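Periplasmic oligopeptide-binding protein (Burkholderia pseudomallei, PDB 3ZS6) probably binds oligopeptides in the periplasm and hands them to an ABC transport system for uptake into the cell. Local coordinates at residues Val15-Thr27 / Gln90-Thr102. Residues are numbered along the deposited sequence; the frame is centred on the assembly and turned at random.
Sequences VESLDPAHIESWT and QRLADPKTGSKYT
D19 and R91 meet head on in a bidentate salt bridge: NH1 of R91 donates to OD1 of D19 at 3.0 Å, and NH2 of R91 to OD2 of D19 at 2.8 Å. Both bonds are nearly straight, about 170° at the hydrogen, and use syn lone pairs, with the carboxylate and guanidinium planes only 2° apart. R91 arrives on a chain extended from CG to NE, with CG anti to the backbone N (chi1 175°). Two further bonds help hold the carboxylate's rotation: A21 N donates to OD1 from above its plane, closing an Asx turn, and W169 NE1 donates to OD2.

The methyl of A21 sits 3.4 Å from R91 NH1 (CB to NH1) and also touches T97 CG2 and L92 CD1. Its carbonyl O takes a short bond from S99 OG, 2.6 Å, in the carbonyl plane; that OG in turn accepts from Y101 N in an ST turn, so one hydroxyl bridges segments 15-27 and 90-102.

H22 turns the edge of its ring to segment 90-102, with T97 O near the ring plane, 3.3 Å from H22 CE1. One water joins H22 ND1 to K100 N, and another binds NE2, while A21 CB lies above one face, offset toward the rim.

The E24 side chain runs alongside that of K100, with E24 CD 3.6 Å from K100 CB; E24 OE1 is hydrogen-bonded to H395 and Q426. The Y101 ring lies obliquely against the backbone of I23 and E24, with CE1 3.6 Å from E24 O, and its OH bonds D409.

E24 and W26 make backbone hydrogen bonds with the bound peptide, and Y101 OH a weak one. The contact thus joins the C-terminal end of helix 82-93 and the loop after it to the loop before helix 26-35, and its E24 and Y101 end borders the peptide site of a family 5 solute-binding protein.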
ATOM      1  N   VAL A  15       0.768  -7.936  11.446  1.00 17.37           N
ATOM      2  CA  VAL A  15       1.056  -8.172  10.026  1.00 10.26           C
ATOM      3  C   VAL A  15       0.259  -9.370   9.511  1.00 16.87           C
ATOM      4  O   VAL A  15       0.087 -10.353  10.237  1.00 15.41           O
ATOM      5  CB  VAL A  15       2.576  -8.414   9.797  1.00 15.82           C
ATOM      6  CG1 VAL A  15       3.010  -9.793  10.351  1.00 14.43           C
ATOM      7  CG2 VAL A  15       2.930  -8.275   8.321  1.00 12.98           C
ATOM      8  N   GLU A  16      -0.218  -9.297   8.267  1.00 12.74           N
ATOM      9  CA  GLU A  16      -1.084 -10.345   7.722  1.00 18.51           C
ATOM     10  C   GLU A  16      -0.300 -11.612   7.365  1.00 19.59           C
ATOM     11  O   GLU A  16      -0.830 -12.718   7.420  1.00 14.05           O
ATOM     12  CB  GLU A  16      -1.880  -9.845   6.503  1.00 16.79           C
ATOM     13  CG  GLU A  16      -1.030  -9.513   5.264  1.00 14.76           C
ATOM     14  CD  GLU A  16      -0.382  -8.135   5.327  1.00 16.12           C
ATOM     15  OE1 GLU A  16      -0.532  -7.447   6.361  1.00 14.55           O
ATOM     16  OE2 GLU A  16       0.268  -7.732   4.334  1.00 15.78           O
ATOM     17  N   SER A  17       0.965 -11.445   7.003  1.00 10.53           N
ATOM     18  CA  SER A  17       1.776 -12.573   6.569  1.00 13.89           C
ATOM     19  C   SER A  17       3.213 -12.108   6.433  1.00 10.53           C
ATOM     20  O   SER A  17       3.464 -10.914   6.288  1.00 13.54           O
ATOM     21  CB  SER A  17       1.263 -13.094   5.221  1.00 16.84           C
ATOM     22  OG  SER A  17       2.082 -14.117   4.681  1.00 18.88           O
ATOM     23  N   LEU A  18       4.154 -13.045   6.498  1.00 13.20           N
ATOM     24  CA  LEU A  18       5.545 -12.746   6.190  1.00 12.72           C
ATOM     25  C   LEU A  18       6.000 -13.537   4.969  1.00 16.98           C
ATOM     26  O   LEU A  18       7.188 -13.564   4.642  1.00 15.17           O
ATOM     27  CB  LEU A  18       6.448 -13.033   7.386  1.00 19.50           C
ATOM     28  CG  LEU A  18       6.272 -12.094   8.587  1.00 26.09           C
ATOM     29  CD1 LEU A  18       7.231 -12.470   9.705  1.00 23.05           C
ATOM     30  CD2 LEU A  18       6.476 -10.643   8.175  1.00 24.84           C
ATOM     31  N   ASP A  19       5.042 -14.183   4.305  1.00 13.95           N
ATOM     32  CA  ASP A  19       5.276 -14.844   3.024  1.00 12.90           C
ATOM     33  C   ASP A  19       5.107 -13.800   1.920  1.00 14.74           C
ATOM     34  O   ASP A  19       4.020 -13.238   1.754  1.00 15.11           O
ATOM     35  CB  ASP A  19       4.257 -15.986   2.842  1.00 12.03           C
ATOM     36  CG  ASP A  19       4.500 -16.817   1.586  1.00 13.24           C
ATOM     37  OD1 ASP A  19       5.101 -16.299   0.609  1.00 11.24           O
ATOM     38  OD2 ASP A  19       4.081 -17.997   1.577  1.00 14.71           O
ATOM     39  N   PRO A  20       6.184 -13.520   1.167  1.00 11.74           N
ATOM     40  CA  PRO A  20       6.109 -12.497   0.116  1.00 12.03           C
ATOM     41  C   PRO A  20       4.885 -12.647  -0.780  1.00 10.81           C
ATOM     42  O   PRO A  20       4.345 -11.639  -1.231  1.00 13.19           O
ATOM     43  CB  PRO A  20       7.395 -12.726  -0.682  1.00 13.00           C
ATOM     44  CG  PRO A  20       8.365 -13.198   0.361  1.00 15.38           C
ATOM     45  CD  PRO A  20       7.546 -14.060   1.307  1.00  8.38           C
ATOM     46  N   ALA A  21       4.441 -13.873  -1.023  1.00 11.93           N
ATOM     47  CA  ALA A  21       3.295 -14.096  -1.899  1.00 11.24           C
ATOM     48  C   ALA A  21       1.960 -13.668  -1.284  1.00 18.22           C
ATOM     49  O   ALA A  21       0.960 -13.528  -1.992  1.00 21.67           O
ATOM     50  CB  ALA A  21       3.225 -15.558  -2.332  1.00 11.21           C
ATOM     51  N   HIS A  22       1.938 -13.468   0.028  1.00 15.81           N
ATOM     52  CA  HIS A  22       0.692 -13.104   0.693  1.00 16.71           C
ATOM     53  C   HIS A  22       0.753 -11.744   1.392  1.00 15.65           C
ATOM     54  O   HIS A  22      -0.166 -11.366   2.121  1.00 12.82           O
ATOM     55  CB  HIS A  22       0.271 -14.219   1.648  1.00 14.36           C
ATOM     56  CG  HIS A  22       0.052 -15.529   0.958  1.00 16.28           C
ATOM     57  ND1 HIS A  22      -0.995 -15.739   0.086  1.00 17.41           N
ATOM     58  CD2 HIS A  22       0.765 -16.679   0.974  1.00 20.71           C
ATOM     59  CE1 HIS A  22      -0.931 -16.972  -0.387  1.00 22.11           C
ATOM     60  NE2 HIS A  22       0.128 -17.564   0.134  1.00 18.14           N
ATOM     61  N   ILE A  23       1.836 -11.008   1.159  1.00 13.33           N
ATOM     62  CA  ILE A  23       1.993  -9.675   1.738  1.00 12.48           C
ATOM     63  C   ILE A  23       1.181  -8.641   0.943  1.00 10.16           C
ATOM     64  O   ILE A  23       1.312  -8.539  -0.277  1.00 10.63           O
ATOM     65  CB  ILE A  23       3.486  -9.269   1.797  1.00 11.87           C
ATOM     66  CG1 ILE A  23       4.200 -10.103   2.869  1.00 14.18           C
ATOM     67  CG2 ILE A  23       3.629  -7.753   2.067  1.00  9.63           C
ATOM     68  CD1 ILE A  23       5.716  -9.851   2.985  1.00 13.27           C
ATOM     69  N   GLU A  24       0.333  -7.888   1.634  1.00  9.48           N
ATOM     70  CA  GLU A  24      -0.550  -6.929   0.974  1.00 10.85           C
ATOM     71  C   GLU A  24      -0.421  -5.512   1.517  1.00 12.88           C
ATOM     72  O   GLU A  24      -0.785  -4.551   0.835  1.00 12.28           O
ATOM     73  CB  GLU A  24      -2.023  -7.309   1.180  1.00 11.34           C
ATOM     74  CG  GLU A  24      -2.490  -8.597   0.578  1.00 19.78           C
ATOM     75  CD  GLU A  24      -3.975  -8.794   0.821  1.00 18.79           C
ATOM     76  OE1 GLU A  24      -4.779  -7.992   0.289  1.00 15.69           O
ATOM     77  OE2 GLU A  24      -4.331  -9.744   1.547  1.00 16.06           O
ATOM     78  N   SER A  25       0.015  -5.385   2.768  1.00 10.89           N
ATOM     79  CA  SER A  25      -0.130  -4.111   3.487  1.00  8.41           C
ATOM     80  C   SER A  25       1.161  -3.318   3.636  1.00  9.69           C
ATOM     81  O   SER A  25       2.263  -3.843   3.434  1.00 10.55           O
ATOM     82  CB  SER A  25      -0.705  -4.360   4.886  1.00  9.22           C
ATOM     83  OG  SER A  25       0.286  -4.925   5.732  1.00 15.41           O
ATOM     84  N   TRP A  26       1.006  -2.055   4.027  1.00  8.28           N
ATOM     85  CA  TRP A  26       2.133  -1.216   4.407  1.00  7.89           C
ATOM     86  C   TRP A  26       2.975  -1.944   5.464  1.00 11.77           C
ATOM     87  O   TRP A  26       4.203  -1.978   5.382  1.00  8.27           O
ATOM     88  CB  TRP A  26       1.647   0.129   4.971  1.00  8.15           C
ATOM     89  CG  TRP A  26       2.784   1.029   5.420  1.00 12.27           C
ATOM     90  CD1 TRP A  26       3.464   1.929   4.651  1.00 14.85           C
ATOM     91  CD2 TRP A  26       3.373   1.098   6.733  1.00 14.95           C
ATOM     92  NE1 TRP A  26       4.435   2.557   5.400  1.00 18.72           N
ATOM     93  CE2 TRP A  26       4.400   2.068   6.679  1.00 17.36           C
ATOM     94  CE3 TRP A  26       3.133   0.438   7.944  1.00 12.00           C
ATOM     95  CZ2 TRP A  26       5.191   2.389   7.789  1.00 16.12           C
ATOM     96  CZ3 TRP A  26       3.915   0.762   9.047  1.00 18.53           C
ATOM     97  CH2 TRP A  26       4.931   1.736   8.962  1.00 12.89           C
ATOM     98  N   THR A  27       2.307  -2.526   6.455  1.00  9.38           N
ATOM     99  CA  THR A  27       3.021  -3.212   7.523  1.00  9.52           C
ATOM    100  C   THR A  27       3.770  -4.439   6.989  1.00  7.15           C
ATOM    101  O   THR A  27       4.926  -4.657   7.331  1.00 10.09           O
ATOM    102  CB  THR A  27       2.077  -3.643   8.671  1.00 11.01           C
ATOM    103  OG1 THR A  27       1.556  -2.480   9.339  1.00 12.15           O
ATOM    104  CG2 THR A  27       2.841  -4.516   9.679  1.00  7.20           C
ATOM    105  N   GLN A  90       6.783 -17.073 -10.637  1.00 14.26           N
ATOM    106  CA  GLN A  90       5.862 -18.087 -11.149  1.00 13.52           C
ATOM    107  C   GLN A  90       4.869 -18.478 -10.041  1.00 16.84           C
ATOM    108  O   GLN A  90       3.663 -18.619 -10.275  1.00 15.92           O
ATOM    109  CB  GLN A  90       6.626 -19.326 -11.644  1.00 14.55           C
ATOM    110  CG  GLN A  90       7.355 -19.151 -12.989  1.00 16.25           C
ATOM    111  CD  GLN A  90       8.119 -20.400 -13.406  1.00 22.40           C
ATOM    112  OE1 GLN A  90       8.101 -21.409 -12.704  1.00 24.65           O
ATOM    113  NE2 GLN A  90       8.797 -20.336 -14.552  1.00 21.84           N
ATOM    114  N   ARG A  91       5.390 -18.636  -8.829  1.00 12.85           N
ATOM    115  CA  ARG A  91       4.577 -18.987  -7.665  1.00 20.55           C
ATOM    116  C   ARG A  91       3.528 -17.904  -7.371  1.00 22.39           C
ATOM    117  O   ARG A  91       2.358 -18.198  -7.123  1.00 20.47           O
ATOM    118  CB  ARG A  91       5.493 -19.200  -6.456  1.00 15.41           C
ATOM    119  CG  ARG A  91       4.782 -19.452  -5.133  1.00 16.83           C
ATOM    120  CD  ARG A  91       5.807 -19.762  -4.057  1.00 16.06           C
ATOM    121  NE  ARG A  91       5.191 -20.075  -2.776  1.00 12.78           N
ATOM    122  CZ  ARG A  91       5.109 -19.230  -1.753  1.00 14.80           C
ATOM    123  NH1 ARG A  91       5.602 -17.996  -1.853  1.00 15.18           N
ATOM    124  NH2 ARG A  91       4.531 -19.620  -0.628  1.00 11.91           N
ATOM    125  N   LEU A  92       3.959 -16.649  -7.415  1.00 17.25           N
ATOM    126  CA  LEU A  92       3.066 -15.515  -7.224  1.00 15.64           C
ATOM    127  C   LEU A  92       1.944 -15.493  -8.263  1.00 16.87           C
ATOM    128  O   LEU A  92       0.779 -15.233  -7.935  1.00 17.55           O
ATOM    129  CB  LEU A  92       3.863 -14.208  -7.289  1.00 13.60           C
ATOM    130  CG  LEU A  92       3.076 -12.910  -7.065  1.00 17.95           C
ATOM    131  CD1 LEU A  92       2.431 -12.897  -5.682  1.00 21.30           C
ATOM    132  CD2 LEU A  92       3.973 -11.697  -7.236  1.00 15.94           C
ATOM    133  N   ALA A  93       2.304 -15.762  -9.516  1.00 14.24           N
ATOM    134  CA  ALA A  93       1.356 -15.733 -10.626  1.00 18.84           C
ATOM    135  C   ALA A  93       0.366 -16.901 -10.585  1.00 16.92           C
ATOM    136  O   ALA A  93      -0.794 -16.760 -10.969  1.00 17.70           O
ATOM    137  CB  ALA A  93       2.104 -15.720 -11.956  1.00 20.58           C
ATOM    138  N   ASP A  94       0.835 -18.055 -10.123  1.00 19.49           N
ATOM    139  CA  ASP A  94       0.014 -19.267 -10.056  1.00 22.18           C
ATOM    140  C   ASP A  94      -1.255 -19.079  -9.206  1.00 17.05           C
ATOM    141  O   ASP A  94      -1.163 -18.854  -8.009  1.00 17.25           O
ATOM    142  CB  ASP A  94       0.864 -20.395  -9.471  1.00 24.02           C
ATOM    143  CG  ASP A  94       0.185 -21.741  -9.535  1.00 25.67           C
ATOM    144  OD1 ASP A  94      -1.031 -21.803  -9.826  1.00 28.49           O
ATOM    145  OD2 ASP A  94       0.882 -22.741  -9.278  1.00 22.19           O
ATOM    146  N   PRO A  95      -2.449 -19.190  -9.820  1.00 15.53           N
ATOM    147  CA  PRO A  95      -3.663 -18.959  -9.019  1.00 19.73           C
ATOM    148  C   PRO A  95      -3.841 -20.006  -7.915  1.00 19.28           C
ATOM    149  O   PRO A  95      -4.573 -19.772  -6.955  1.00 18.36           O
ATOM    150  CB  PRO A  95      -4.795 -19.048 -10.050  1.00 18.31           C
ATOM    151  CG  PRO A  95      -4.213 -19.849 -11.196  1.00 21.93           C
ATOM    152  CD  PRO A  95      -2.756 -19.473 -11.233  1.00 21.37           C
ATOM    153  N   LYS A  96      -3.170 -21.146  -8.044  1.00 15.60           N
ATOM    154  CA  LYS A  96      -3.241 -22.157  -6.993  1.00 19.92           C
ATOM    155  C   LYS A  96      -2.563 -21.681  -5.713  1.00 21.86           C
ATOM    156  O   LYS A  96      -2.875 -22.164  -4.625  1.00 20.11           O
ATOM    157  CB  LYS A  96      -2.681 -23.502  -7.470  1.00 22.55           C
ATOM    158  CG  LYS A  96      -3.679 -24.289  -8.329  1.00 23.12           C
ATOM    159  CD  LYS A  96      -3.042 -25.507  -8.974  1.00 29.23           C
ATOM    160  CE  LYS A  96      -3.957 -26.093 -10.045  1.00 31.40           C
ATOM    161  NZ  LYS A  96      -3.313 -27.255 -10.739  1.00 38.96           N
ATOM    162  N   THR A  97      -1.659 -20.714  -5.845  1.00 19.30           N
ATOM    163  CA  THR A  97      -1.023 -20.096  -4.681  1.00 16.87           C
ATOM    164  C   THR A  97      -2.015 -19.244  -3.885  1.00 18.84           C
ATOM    165  O   THR A  97      -1.897 -19.112  -2.666  1.00 21.07           O
ATOM    166  CB  THR A  97       0.172 -19.210  -5.093  1.00 16.50           C
ATOM    167  OG1 THR A  97       1.148 -19.998  -5.793  1.00 16.40           O
ATOM    168  CG2 THR A  97       0.813 -18.566  -3.867  1.00 14.53           C
ATOM    169  N   GLY A  98      -2.980 -18.647  -4.579  1.00 15.79           N
ATOM    170  CA  GLY A  98      -3.984 -17.822  -3.926  1.00 21.93           C
ATOM    171  C   GLY A  98      -3.493 -16.463  -3.441  1.00 22.65           C
ATOM    172  O   GLY A  98      -4.021 -15.923  -2.468  1.00 23.58           O
ATOM    173  N   SER A  99      -2.483 -15.903  -4.105  1.00 13.85           N
ATOM    174  CA  SER A  99      -2.019 -14.553  -3.752  1.00 16.28           C
ATOM    175  C   SER A  99      -3.093 -13.499  -4.010  1.00 19.51           C
ATOM    176  O   SER A  99      -3.761 -13.522  -5.045  1.00 15.49           O
ATOM    177  CB  SER A  99      -0.774 -14.163  -4.539  1.00 14.07           C
ATOM    178  OG  SER A  99      -0.346 -12.846  -4.181  1.00 13.11           O
ATOM    179  N   LYS A 100      -3.236 -12.565  -3.078  1.00 15.17           N
ATOM    180  CA  LYS A 100      -4.087 -11.399  -3.292  1.00 20.78           C
ATOM    181  C   LYS A 100      -3.312 -10.244  -3.924  1.00 18.98           C
ATOM    182  O   LYS A 100      -3.856  -9.155  -4.110  1.00 17.29           O
ATOM    183  CB  LYS A 100      -4.729 -10.941  -1.976  1.00 20.26           C
ATOM    184  CG  LYS A 100      -5.810 -11.881  -1.454  1.00 19.03           C
ATOM    185  CD  LYS A 100      -6.935 -12.002  -2.468  1.00 28.33           C
ATOM    186  CE  LYS A 100      -8.183 -12.645  -1.861  1.00 28.55           C
ATOM    187  NZ  LYS A 100      -9.310 -12.689  -2.849  1.00 28.05           N
ATOM    188  N   TYR A 101      -2.041 -10.472  -4.250  1.00 13.71           N
ATOM    189  CA  TYR A 101      -1.219  -9.396  -4.801  1.00 16.51           C
ATOM    190  C   TYR A 101      -0.596  -9.726  -6.144  1.00 13.31           C
ATOM    191  O   TYR A 101       0.568  -9.419  -6.381  1.00 22.24           O
ATOM    192  CB  TYR A 101      -0.129  -8.963  -3.812  1.00 15.70           C
ATOM    193  CG  TYR A 101       0.003  -7.453  -3.687  1.00 15.26           C
ATOM    194  CD1 TYR A 101      -0.819  -6.741  -2.819  1.00 11.46           C
ATOM    195  CD2 TYR A 101       0.929  -6.743  -4.442  1.00 10.93           C
ATOM    196  CE1 TYR A 101      -0.716  -5.373  -2.694  1.00 14.74           C
ATOM    197  CE2 TYR A 101       1.047  -5.354  -4.322  1.00 11.13           C
ATOM    198  CZ  TYR A 101       0.215  -4.682  -3.438  1.00 12.62           C
ATOM    199  OH  TYR A 101       0.291  -3.315  -3.292  1.00 10.96           O
ATOM    200  N   THR A 102      -1.377 -10.328  -7.034  1.00 15.27           N
ATOM    201  CA  THR A 102      -0.879 -10.640  -8.373  1.00 19.30           C
ATOM    202  C   THR A 102      -0.657  -9.387  -9.231  1.00 19.96           C
ATOM    203  O   THR A 102      -0.054  -9.457 -10.299  1.00 16.38           O
ATOM    204  CB  THR A 102      -1.826 -11.608  -9.113  1.00 20.17           C
ATOM    205  OG1 THR A 102      -3.148 -11.064  -9.124  1.00 14.39           O
ATOM    206  CG2 THR A 102      -1.850 -12.977  -8.425  1.00 13.85           C
TER
HETATM  207  O   HOH W   1      -2.811 -13.517  -0.283  1.00 25.98           O
HETATM  208  O   HOH W   2       0.377 -20.357  -0.400  1.00 30.03           O